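Local coordinates for GTP pyrophosphokinase YjbM (Bacillus subtilis, PDB 5DEC), which transfers pyrophosphate from ATP to GDP or GTP to make the alarmone (p)ppGpp, working as an allosterically regulated homotetramer, at residues B[158-161]-B[162-166]; B[55-58]-B[59-63]. All blocks are in the same frame, centred on the assembly; numbering follows the deposited sequence.

Interaction 1. Residues B[158-161]-B[162-166]; sequences ATIE and HSLNY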
loop_
_atom_site.group_PDB
_atom_site.type_symbol
_atom_site.label_atom_id
_atom_site.label_comp_id
_atom_site.label_asym_id
_atom_site.label_seq_id
_atom_site.Cartn_x
_atom_site.Cartn_y
_atom_site.Cartn_z
ATOM N N ALA B 158 -23.588 -10.192 6.238
ATOM C CA ALA B 158 -24.022 -8.830 5.919
ATOM C C ALA B 158 -23.654 -8.417 4.504
ATOM O O ALA B 158 -24.378 -7.641 3.852
ATOM C CB ALA B 158 -23.449 -7.832 6.930
ATOM N N THR B 159 -22.512 -8.902 4.033
ATOM C CA THR B 159 -22.053 -8.602 2.680
ATOM C C THR B 159 -22.992 -9.214 1.646
ATOM O O THR B 159 -23.317 -8.584 0.622
ATOM C CB THR B 159 -20.604 -9.098 2.469
ATOM O OG1 THR B 159 -19.741 -8.396 3.378
ATOM C CG2 THR B 159 -20.138 -8.876 1.026
ATOM N N ILE B 160 -23.423 -10.449 1.907
ATOM C CA ILE B 160 -24.372 -11.119 1.019
ATOM C C ILE B 160 -25.713 -10.412 1.034
ATOM O O ILE B 160 -26.317 -10.168 -0.021
ATOM C CB ILE B 160 -24.593 -12.593 1.426
ATOM C CG1 ILE B 160 -23.301 -13.408 1.299
ATOM C CG2 ILE B 160 -25.678 -13.226 0.560
ATOM C CD1 ILE B 160 -22.735 -13.438 -0.096
ATOM N N GLU B 161 -26.199 -10.078 2.229
ATOM C CA GLU B 161 -27.462 -9.356 2.315
ATOM C C GLU B 161 -27.418 -8.021 1.564
ATOM O O GLU B 161 -28.399 -7.610 0.917
ATOM C CB GLU B 161 -27.856 -9.085 3.770
ATOM C CG GLU B 161 -29.100 -8.200 3.823
ATOM C CD GLU B 161 -29.377 -7.635 5.190
ATOM O OE1 GLU B 161 -30.407 -8.001 5.792
ATOM O OE2 GLU B 161 -28.545 -6.836 5.671
ATOM N N HIS B 162 -26.294 -7.320 1.676
ATOM C CA HIS B 162 -26.163 -6.020 1.023
ATOM C C HIS B 162 -26.240 -6.191 -0.486
ATOM O O HIS B 162 -26.968 -5.462 -1.166
ATOM C CB HIS B 162 -24.840 -5.324 1.405
ATOM C CG HIS B 162 -24.700 -3.959 0.803
ATOM N ND1 HIS B 162 -25.338 -2.848 1.320
ATOM C CD2 HIS B 162 -24.056 -3.531 -0.310
ATOM C CE1 HIS B 162 -25.062 -1.793 0.577
ATOM N NE2 HIS B 162 -24.293 -2.184 -0.427
ATOM N N SER B 163 -25.520 -7.190 -0.997
ATOM C CA SER B 163 -25.513 -7.508 -2.428
ATOM C C SER B 163 -26.902 -7.886 -2.939
ATOM O O SER B 163 -27.294 -7.506 -4.040
ATOM C CB SER B 163 -24.527 -8.636 -2.720
ATOM O OG SER B 163 -23.200 -8.139 -2.587
ATOM N N LEU B 164 -27.631 -8.677 -2.161
ATOM C CA LEU B 164 -28.977 -9.059 -2.566
ATOM C C LEU B 164 -29.924 -7.886 -2.552
ATOM O O LEU B 164 -30.781 -7.750 -3.435
ATOM C CB LEU B 164 -29.501 -10.160 -1.634
ATOM C CG LEU B 164 -28.853 -11.525 -1.876
ATOM C CD1 LEU B 164 -29.170 -12.488 -0.729
ATOM C CD2 LEU B 164 -29.333 -12.090 -3.197
ATOM N N ASN B 165 -29.800 -7.020 -1.553
ATOM C CA ASN B 165 -30.687 -5.864 -1.514
ATOM C C ASN B 165 -30.441 -4.933 -2.689
ATOM O O ASN B 165 -31.386 -4.379 -3.269
ATOM C CB ASN B 165 -30.520 -5.118 -0.201
ATOM C CG ASN B 165 -31.650 -5.385 0.741
ATOM O OD1 ASN B 165 -32.808 -5.448 0.326
ATOM N ND2 ASN B 165 -31.329 -5.592 2.009
ATOM N N TYR B 166 -29.182 -4.846 -3.100
ATOM C CA TYR B 166 -28.829 -4.074 -4.285
ATOM C C TYR B 166 -29.348 -4.755 -5.545
ATOM O O TYR B 166 -29.973 -4.107 -6.364
ATOM C CB TYR B 166 -27.315 -3.886 -4.400
ATOM C CG TYR B 166 -26.930 -3.199 -5.685
ATOM C CD1 TYR B 166 -26.993 -1.812 -5.799
ATOM C CD2 TYR B 166 -26.573 -3.936 -6.812
ATOM C CE1 TYR B 166 -26.658 -1.173 -6.989
ATOM C CE2 TYR B 166 -26.243 -3.303 -8.008
ATOM C CZ TYR B 166 -26.288 -1.927 -8.086
ATOM O OH TYR B 166 -25.960 -1.305 -9.270
HETATM O O HOH W 1 -22.014 -6.623 -0.737
#

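Interaction 2. Residues B[55-58]-B[59-63]; sequences KPVA and SILEK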
loop_
_atom_site.group_PDB
_atom_site.type_symbol
_atom_site.label_atom_id
_atom_site.label_comp_id
_atom_site.label_asym_id
_atom_site.label_seq_id
_atom_site.Cartn_x
_atom_site.Cartn_y
_atom_site.Cartn_z
ATOM N N LYS B 55 -18.393 6.893 1.374
ATOM C CA LYS B 55 -19.605 6.652 0.600
ATOM C C LYS B 55 -19.583 7.355 -0.759
ATOM O O LYS B 55 -19.271 8.539 -0.840
ATOM C CB LYS B 55 -20.816 7.129 1.397
ATOM C CG LYS B 55 -22.048 6.268 1.255
ATOM C CD LYS B 55 -22.936 6.362 2.486
ATOM C CE LYS B 55 -23.683 5.060 2.721
ATOM N NZ LYS B 55 -24.811 5.240 3.680
ATOM N N PRO B 56 -19.894 6.615 -1.836
ATOM C CA PRO B 56 -19.975 7.252 -3.155
ATOM C C PRO B 56 -21.066 8.326 -3.169
ATOM O O PRO B 56 -22.063 8.200 -2.459
ATOM C CB PRO B 56 -20.307 6.086 -4.096
ATOM C CG PRO B 56 -19.889 4.854 -3.354
ATOM C CD PRO B 56 -20.114 5.161 -1.904
ATOM N N VAL B 57 -20.853 9.374 -3.954
ATOM C CA VAL B 57 -21.763 10.509 -4.029
ATOM C C VAL B 57 -23.216 10.090 -4.287
ATOM O O VAL B 57 -24.142 10.604 -3.656
ATOM C CB VAL B 57 -21.302 11.486 -5.117
ATOM C CG1 VAL B 57 -22.203 12.705 -5.149
ATOM C CG2 VAL B 57 -19.869 11.904 -4.856
ATOM N N ALA B 58 -23.401 9.155 -5.214
ATOM C CA ALA B 58 -24.719 8.610 -5.526
ATOM C C ALA B 58 -25.380 8.044 -4.275
ATOM O O ALA B 58 -26.563 8.283 -4.010
ATOM C CB ALA B 58 -24.612 7.540 -6.602
ATOM N N SER B 59 -24.610 7.272 -3.515
ATOM C CA SER B 59 -25.146 6.600 -2.346
ATOM C C SER B 59 -25.424 7.604 -1.232
ATOM O O SER B 59 -26.329 7.397 -0.429
ATOM C CB SER B 59 -24.183 5.514 -1.868
ATOM O OG SER B 59 -24.606 4.985 -0.621
ATOM N N ILE B 60 -24.650 8.690 -1.187
ATOM C CA ILE B 60 -24.908 9.767 -0.232
ATOM C C ILE B 60 -26.234 10.443 -0.569
ATOM O O ILE B 60 -27.087 10.618 0.303
ATOM C CB ILE B 60 -23.785 10.837 -0.217
ATOM C CG1 ILE B 60 -22.471 10.248 0.298
ATOM C CG2 ILE B 60 -24.172 11.994 0.693
ATOM C CD1 ILE B 60 -21.309 11.233 0.252
ATOM N N LEU B 61 -26.387 10.834 -1.834
ATOM C CA LEU B 61 -27.620 11.464 -2.316
ATOM C C LEU B 61 -28.838 10.557 -2.120
ATOM O O LEU B 61 -29.862 10.999 -1.600
ATOM C CB LEU B 61 -27.481 11.868 -3.788
ATOM C CG LEU B 61 -26.499 13.002 -4.104
ATOM C CD1 LEU B 61 -26.280 13.139 -5.604
ATOM C CD2 LEU B 61 -26.974 14.324 -3.512
ATOM N N GLU B 62 -28.720 9.292 -2.523
ATOM C CA GLU B 62 -29.827 8.342 -2.384
ATOM C C GLU B 62 -30.329 8.181 -0.962
ATOM O O GLU B 62 -31.535 8.217 -0.708
ATOM C CB GLU B 62 -29.411 6.960 -2.887
ATOM C CG GLU B 62 -29.392 6.741 -4.375
ATOM C CD GLU B 62 -30.676 6.089 -4.874
ATOM O OE1 GLU B 62 -31.437 5.539 -4.045
ATOM O OE2 GLU B 62 -30.914 6.099 -6.098
ATOM N N LYS B 63 -29.401 8.038 -0.028
ATOM C CA LYS B 63 -29.784 7.909 1.361
ATOM C C LYS B 63 -30.324 9.225 1.921
ATOM O O LYS B 63 -31.205 9.227 2.781
ATOM C CB LYS B 63 -28.591 7.418 2.182
ATOM C CG LYS B 63 -28.733 7.666 3.666
ATOM C CD LYS B 63 -27.703 6.919 4.475
ATOM C CE LYS B 63 -27.789 7.324 5.934
ATOM N NZ LYS B 63 -26.863 6.549 6.805
#

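Interaction 1. Residues B[158-161]-B[162-166]
Ile-160 and Leu-164, one helical turn apart, run side by side and point the same way, with Ile-160 CG2 3.8 Å from Leu-164 CD1. It is the beta-branch methyl of Ile-160 that touches, because CG1 stands beside the backbone N (chi1 -63°) and turns CG2 over to the carbonyl side, where the next turn rises. Glu-161 and Asn-165 form a second such pair. The aliphatic CG of Glu-161 lies 3.9 Å from Asn-165 ND2, while the carboxylate and amide planes are turned 44° from each other. The carboxylate itself is engaged away from the amide: OE1 takes a salt bridge from Lys-119 and a hydrogen bond with Ser-121, both product-binding residues, as are Ala-158 to His-162.

The scaffold is a regular alpha-helix with i to i+4 bonds, among them Leu-164 N to Ile-160 O at 2.9 Å, which meets its acceptor almost end-on (C=O...N 161°). On a third face the carbonyl of Thr-159 has two donors: Ser-163 N at 3.1 Å and a water at 2.7 Å from Thr-159 O. That water also hydrogen-bonds Ser-163 OG, 2.7 Å away, and so ties the Thr-159 carbonyl to the hydroxyl of Ser-163, one turn on. Thr-159 OG1 bonds back to Asn-155 O.

In the fold, helix 152-167 packs against helix 174-202, where Ile-160, Glu-161 and Leu-164 all touch Leu-180 and Leu-164 also touches Val-176. Ala-158 packs on Tyr-123 in a loop, while Gln-88 of a second subunit packs on Thr-159 and Ile-160, and Ile-197 of that subunit on Leu-164.

Interaction 2. Residues B[55-58]-B[59-63]
Lys-55 and Pro-56 are still extended (psi 148° at Pro-56) before the chain turns into helix 57-66 at Val-57, and Ile-60 N then closes the first turn on Pro-56 O at 2.9 Å. This is a helix N-terminus with proline at the N-cap position, just after strand 49-54 of the RelA/SpoT synthetase sheet, and it carries part of the ATP site: Lys-55, Ser-59 and Lys-63. Three further i to i+4 bonds follow, that from Leu-61 N to Val-57 O nearly straight, with an N-H...O angle of 174°.

The side chain of Lys-55 runs forward along the first turn. Its CB meets Ile-60 CG1 at 3.7 Å, and farther out its methylenes pass alongside the serine hydroxyl, with CG 3.4 Å from Ser-59 OG. The hydroxyl is presented to them because OG lies opposite the backbone N (chi1 172°). On another face Val-57 CG1 and Leu-61 CD1, 4.1 Å apart, belong to side chains that point the same way; both residues pack on Trp-13 of helix 11-38, while Ile-60 and Val-57 reach Leu-17.

Lys-63 is fully extended and crosses Lys-55 at about a right angle. The two ammonium groups share one carboxylate, Asp-79, a magnesium and ATP ligand: Lys-55 bridges to OD2 and Lys-63 to OD1. That shared anion would be expected to offset the charge of the pair, whose NZ atoms are 4.0 Å apart. At the crossing, Lys-55 NZ lies closer still to a methylene of its partner, 3.4 Å from Lys-63 CD.

How the interactions relate
Both contacts are local, within single helices that bear nucleotide-binding residues: interaction 1 lies inside helix 152-167, interaction 2 at the start of helix 57-66. Their centres are about 17 Å apart, and their nearest atoms, about 7 Å apart, do not touch. Interaction 1 is partly buried, with an apolar face against helix 174-202 and a second subunit packed against it; interaction 2 is a surface contact that no other chain of the assembly touches. Their polar chemistry is of opposite sign: an anionic side chain held by partners from a loop in interaction 1, cationic side chains meeting at one acidic metal ligand in interaction 2.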